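Local coordinates for protein probable porin (Pseudomonas aeruginosa, PDB 4FSO) that is probably an outer-membrane porin of the OprD family, a beta-barrel channel that would let small solutes pass across the bacterial outer membrane, at residues Ser294-Ala299 with Val304-Asn309; Asp341-Ala346 with Thr383-Ser388. One frame throughout, in Å; residues are numbered along the deposited sequence.

Contact 1. Residues Ser294-Ala299 with Val304-Asn309; sequences SNPYLA and VNDFAN
The carboxylate carbon CG of D306 sits between its own backbone N and carbonyl carbon (chi1 66°), a torsion that curls the acid back over its own turn while CB remains pointed at P296. On the partner segment, L298 turns CG beside the backbone N (chi1 -64°) and an extended second torsion carries CD1 forward to A308. Two small apolar touches result. CG of the P296 ring meets D306 CB at 3.8 Å, the two side chains crossing at about a right angle, and L298 CD1 reaches the methyl CB of A308 at 4.1 Å. Both segments belong to the long loop between barrel strands 273-283 and 313-322, which folds into the lumen as in other OprD-family porins, so the contact joins two parts of one loop inside the barrel. D306 also shapes its own half: its OD1 accepts from A308 N at 3.1 Å in an Asx turn, the donor standing well above the carboxylate plane and the N-H bent to 139°. That bond holds A308 beside the acid, where its methyl faces L298. The second oxygen, OD2, is hydrogen-bonded by Y290 OH, and Y290 packs on P296 too. A bound calcium ion lies about 3 Å from the D306 side chain, measured between nearest atoms. The L298 side chain also touches A261 and S263 of the barrel wall.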
# COMPACT_ATOMS: atom_id res chain seq x y z
N SER A 294 -2.50 2.77 6.32
CA SER A 294 -1.59 2.61 5.20
C SER A 294 -0.74 1.36 5.38
O SER A 294 -0.80 0.69 6.41
CB SER A 294 -0.68 3.84 5.04
OG SER A 294 0.35 3.86 6.01
N ASN A 295 0.05 1.06 4.35
CA ASN A 295 1.07 0.03 4.46
C ASN A 295 2.39 0.70 4.19
O ASN A 295 2.46 1.59 3.35
CB ASN A 295 0.86 -1.09 3.44
CG ASN A 295 -0.58 -1.57 3.38
OD1 ASN A 295 -1.22 -1.80 4.42
ND2 ASN A 295 -1.10 -1.74 2.16
N PRO A 296 3.45 0.26 4.88
CA PRO A 296 4.75 0.82 4.52
C PRO A 296 5.15 0.29 3.15
O PRO A 296 5.00 -0.89 2.84
CB PRO A 296 5.66 0.29 5.62
CG PRO A 296 5.03 -1.01 6.04
CD PRO A 296 3.55 -0.82 5.88
N TYR A 297 5.64 1.18 2.32
CA TYR A 297 5.99 0.87 0.94
C TYR A 297 7.36 0.20 0.87
O TYR A 297 8.32 0.79 0.37
CB TYR A 297 5.99 2.18 0.17
CG TYR A 297 6.02 2.08 -1.32
CD1 TYR A 297 5.21 1.18 -2.00
CD2 TYR A 297 6.84 2.92 -2.05
CE1 TYR A 297 5.23 1.11 -3.37
CE2 TYR A 297 6.88 2.85 -3.43
CZ TYR A 297 6.07 1.96 -4.09
OH TYR A 297 6.11 1.92 -5.47
N LEU A 298 7.46 -1.02 1.38
CA LEU A 298 8.74 -1.72 1.43
C LEU A 298 8.65 -3.06 0.71
O LEU A 298 7.59 -3.65 0.63
CB LEU A 298 9.16 -1.92 2.88
CG LEU A 298 9.45 -0.64 3.67
CD1 LEU A 298 9.42 -0.92 5.17
CD2 LEU A 298 10.83 -0.02 3.24
N ALA A 299 9.79 -3.54 0.21
CA ALA A 299 9.88 -4.84 -0.48
C ALA A 299 9.39 -6.02 0.34
O ALA A 299 8.82 -6.97 -0.21
CB ALA A 299 11.30 -5.09 -0.94
N VAL A 304 1.05 -10.30 6.74
CA VAL A 304 0.86 -10.15 8.17
C VAL A 304 1.89 -9.26 8.89
O VAL A 304 1.61 -8.67 9.92
CB VAL A 304 0.71 -11.56 8.81
CG1 VAL A 304 1.22 -11.61 10.24
CG2 VAL A 304 -0.77 -11.94 8.76
N ASN A 305 3.07 -9.16 8.31
CA ASN A 305 4.21 -8.55 8.99
C ASN A 305 4.99 -7.70 8.02
O ASN A 305 5.04 -8.01 6.83
CB ASN A 305 5.12 -9.60 9.64
CG ASN A 305 6.22 -8.98 10.49
OD1 ASN A 305 5.93 -8.40 11.53
ND2 ASN A 305 7.49 -9.08 10.05
N ASP A 306 5.57 -6.61 8.52
CA ASP A 306 6.22 -5.64 7.65
C ASP A 306 7.76 -5.71 7.66
O ASP A 306 8.41 -5.09 6.82
CB ASP A 306 5.71 -4.21 7.92
CG ASP A 306 6.09 -3.68 9.30
OD1 ASP A 306 6.81 -4.34 10.07
OD2 ASP A 306 5.67 -2.55 9.63
N PHE A 307 8.31 -6.46 8.62
CA PHE A 307 9.76 -6.59 8.78
C PHE A 307 10.48 -5.26 8.92
O PHE A 307 11.57 -5.05 8.42
CB PHE A 307 10.35 -7.45 7.65
CG PHE A 307 9.83 -8.85 7.68
CD1 PHE A 307 8.64 -9.17 7.04
CD2 PHE A 307 10.49 -9.83 8.42
CE1 PHE A 307 8.15 -10.44 7.09
CE2 PHE A 307 10.02 -11.12 8.48
CZ PHE A 307 8.83 -11.43 7.81
N ALA A 308 9.84 -4.35 9.64
CA ALA A 308 10.29 -2.99 9.72
C ALA A 308 10.50 -2.61 11.17
O ALA A 308 10.45 -1.45 11.52
CB ALA A 308 9.27 -2.07 9.06
N ASN A 309 10.73 -3.62 12.02
CA ASN A 309 11.11 -3.45 13.42
C ASN A 309 12.52 -2.89 13.57
O ASN A 309 13.28 -2.90 12.61
CB ASN A 309 11.02 -4.79 14.11
CG ASN A 309 9.60 -5.21 14.33
OD1 ASN A 309 8.88 -4.61 15.13
ND2 ASN A 309 9.17 -6.26 13.62

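Contact 2. Residues Asp341-Ala346 with Thr383-Ser388; sequences DHIRLA and TDFERS. With C8E ((hydroxyethyloxy)tri(ethyloxy)octane), chain G.
L345 and I343 approach the F385 ring from different directions. This is a contact between neighbouring turn regions on the extracellular rim of the beta-barrel: 341-346 ends strand 331-344, whereas 383-388 leaves strand 373-383 for the short helix 387-390. The leucine lies over a face of the ring, its CD2 4.2 Å from the ring centroid and 20° from the normal, a CH-pi contact displaced toward the rim. Its other branch, CD1, meets F385 CB at 3.7 Å, so both methyls lie on the same side of the phenylalanine, CD1 against its CB end. I343 arrives farther out, crossing the phenylalanine at about a right angle; CD1, at the end of an extended chain, meets CZ at 3.9 Å and lies equally near CE2, in an oblique approach. F385 points its ring back at both residues because CG lies between the backbone N and carbonyl carbon (chi1 52°). T383 CB lies over the opposite face, offset toward the rim, so carbon atoms approach the ring from both faces. Nearby, D384 OD1 accepts from K352 N of the intervening strand 350-363, while E386 occupies the N-cap position of the helix. At the start of 341-346, D341 rests against a detergent molecule, and H342 ND1 donates to D341 OD1. The turn carrying the ring is tied to its own strand by T383 OG1, which gives its proton to F385 O at 2.6 Å from above the carbonyl plane, at a C=O...donor angle of 129°.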
# COMPACT_ATOMS: atom_id res chain seq x y z
N ASP A 341 16.00 -11.13 10.91
CA ASP A 341 16.64 -11.13 12.22
C ASP A 341 17.18 -9.75 12.57
O ASP A 341 16.75 -8.74 11.98
CB ASP A 341 17.73 -12.20 12.35
CG ASP A 341 18.72 -12.19 11.19
OD1 ASP A 341 19.17 -11.11 10.75
OD2 ASP A 341 19.05 -13.31 10.71
N HIS A 342 18.11 -9.73 13.54
CA HIS A 342 18.74 -8.48 14.00
C HIS A 342 17.77 -7.48 14.62
O HIS A 342 18.05 -6.28 14.64
CB HIS A 342 19.50 -7.78 12.87
CG HIS A 342 20.91 -8.24 12.71
ND1 HIS A 342 21.22 -9.47 12.18
CD2 HIS A 342 22.07 -7.66 13.05
CE1 HIS A 342 22.54 -9.62 12.18
NE2 HIS A 342 23.08 -8.53 12.70
N ILE A 343 16.64 -7.96 15.13
CA ILE A 343 15.68 -7.03 15.69
C ILE A 343 16.15 -6.63 17.08
O ILE A 343 16.51 -7.48 17.89
CB ILE A 343 14.27 -7.60 15.73
CG1 ILE A 343 13.84 -8.02 14.33
CG2 ILE A 343 13.32 -6.58 16.31
CD1 ILE A 343 12.56 -8.83 14.31
N ARG A 344 16.19 -5.34 17.35
CA ARG A 344 16.58 -4.89 18.67
C ARG A 344 15.34 -4.78 19.52
O ARG A 344 14.59 -3.81 19.43
CB ARG A 344 17.33 -3.57 18.64
CG ARG A 344 18.09 -3.30 19.95
CD ARG A 344 18.53 -1.85 20.07
NE ARG A 344 17.41 -0.92 19.92
CZ ARG A 344 17.35 0.04 19.00
NH1 ARG A 344 18.37 0.22 18.16
NH2 ARG A 344 16.29 0.83 18.93
N LEU A 345 15.13 -5.81 20.33
CA LEU A 345 14.01 -5.89 21.24
C LEU A 345 14.23 -4.97 22.42
O LEU A 345 15.36 -4.82 22.88
CB LEU A 345 13.88 -7.31 21.76
CG LEU A 345 13.63 -8.31 20.64
CD1 LEU A 345 13.48 -9.68 21.20
CD2 LEU A 345 12.40 -7.86 19.84
N ALA A 346 13.15 -4.37 22.92
CA ALA A 346 13.19 -3.59 24.15
C ALA A 346 13.90 -4.36 25.28
O ALA A 346 14.46 -3.77 26.19
CB ALA A 346 11.79 -3.18 24.57
N THR A 383 7.64 -15.98 15.36
CA THR A 383 8.72 -15.21 15.96
C THR A 383 9.39 -16.01 17.07
O THR A 383 8.89 -17.05 17.50
CB THR A 383 8.20 -13.88 16.57
OG1 THR A 383 7.42 -14.17 17.74
CG2 THR A 383 7.34 -13.09 15.57
N ASP A 384 10.53 -15.53 17.54
CA ASP A 384 11.10 -16.13 18.73
C ASP A 384 10.97 -15.16 19.90
O ASP A 384 11.62 -15.35 20.91
CB ASP A 384 12.55 -16.53 18.50
CG ASP A 384 13.46 -15.33 18.20
OD1 ASP A 384 12.98 -14.19 18.03
OD2 ASP A 384 14.69 -15.54 18.12
N PHE A 385 10.12 -14.14 19.75
CA PHE A 385 9.82 -13.15 20.80
C PHE A 385 8.30 -12.91 20.89
O PHE A 385 7.67 -12.68 19.86
CB PHE A 385 10.54 -11.80 20.54
CG PHE A 385 10.30 -11.24 19.17
CD1 PHE A 385 9.33 -10.27 18.96
CD2 PHE A 385 11.01 -11.71 18.07
CE1 PHE A 385 9.07 -9.79 17.69
CE2 PHE A 385 10.76 -11.22 16.80
CZ PHE A 385 9.78 -10.25 16.61
N GLU A 386 7.74 -12.96 22.10
CA GLU A 386 6.29 -12.78 22.30
C GLU A 386 5.47 -13.72 21.43
O GLU A 386 4.55 -13.30 20.73
CB GLU A 386 5.88 -11.34 21.97
CG GLU A 386 5.59 -10.45 23.16
CD GLU A 386 6.61 -9.35 23.29
OE1 GLU A 386 6.24 -8.17 23.16
OE2 GLU A 386 7.80 -9.68 23.53
N ARG A 387 5.83 -15.00 21.46
CA ARG A 387 5.29 -15.97 20.51
C ARG A 387 3.76 -16.04 20.51
O ARG A 387 3.13 -15.89 19.45
CB ARG A 387 5.89 -17.35 20.76
CG ARG A 387 7.36 -17.49 20.37
CD ARG A 387 7.94 -18.76 20.96
NE ARG A 387 9.33 -19.01 20.56
CZ ARG A 387 10.40 -18.53 21.19
NH1 ARG A 387 10.28 -17.74 22.25
NH2 ARG A 387 11.62 -18.83 20.73
N SER A 388 3.19 -16.25 21.70
CA SER A 388 1.73 -16.36 21.87
C SER A 388 1.03 -15.13 21.30
O SER A 388 0.06 -15.25 20.54
CB SER A 388 1.36 -16.54 23.35
OG SER A 388 1.92 -17.73 23.90
C1 C8E G . 23.03 -14.88 -2.95
C2 C8E G . 22.91 -14.07 -1.66
C3 C8E G . 21.59 -14.29 -0.92
C4 C8E G . 21.71 -13.97 0.57
C5 C8E G . 20.57 -13.11 1.13
C6 C8E G . 20.93 -11.64 1.25
C7 C8E G . 20.24 -10.99 2.45
C8 C8E G . 21.28 -10.64 3.51
O9 C8E G . 20.64 -10.09 4.64
C10 C8E G . 19.64 -10.94 5.15
C11 C8E G . 19.59 -10.82 6.67
O12 C8E G . 18.87 -11.91 7.20
C13 C8E G . 19.72 -12.84 7.85
C14 C8E G . 19.14 -14.25 7.77

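Along the chain the contacts come in series, neither nested nor crossed. Contact 1 is local: it closes a bend of four residues within the loop that follows strand 273-283 and dips into the barrel. The chain then enters strands 313-322 and 331-344, and contact 2 opens where the latter ends. That second closure spans 36 residues, including strand 350-363, and joins the ends of two barrel strands that have this one between them. The centres of contacts 1 and 2 are about 16 Å apart, yet they meet directly: N309 CB of 304-309 packs on I343 CG2 at 3.7 Å, linking the inward-folded loop to the rim of the barrel wall.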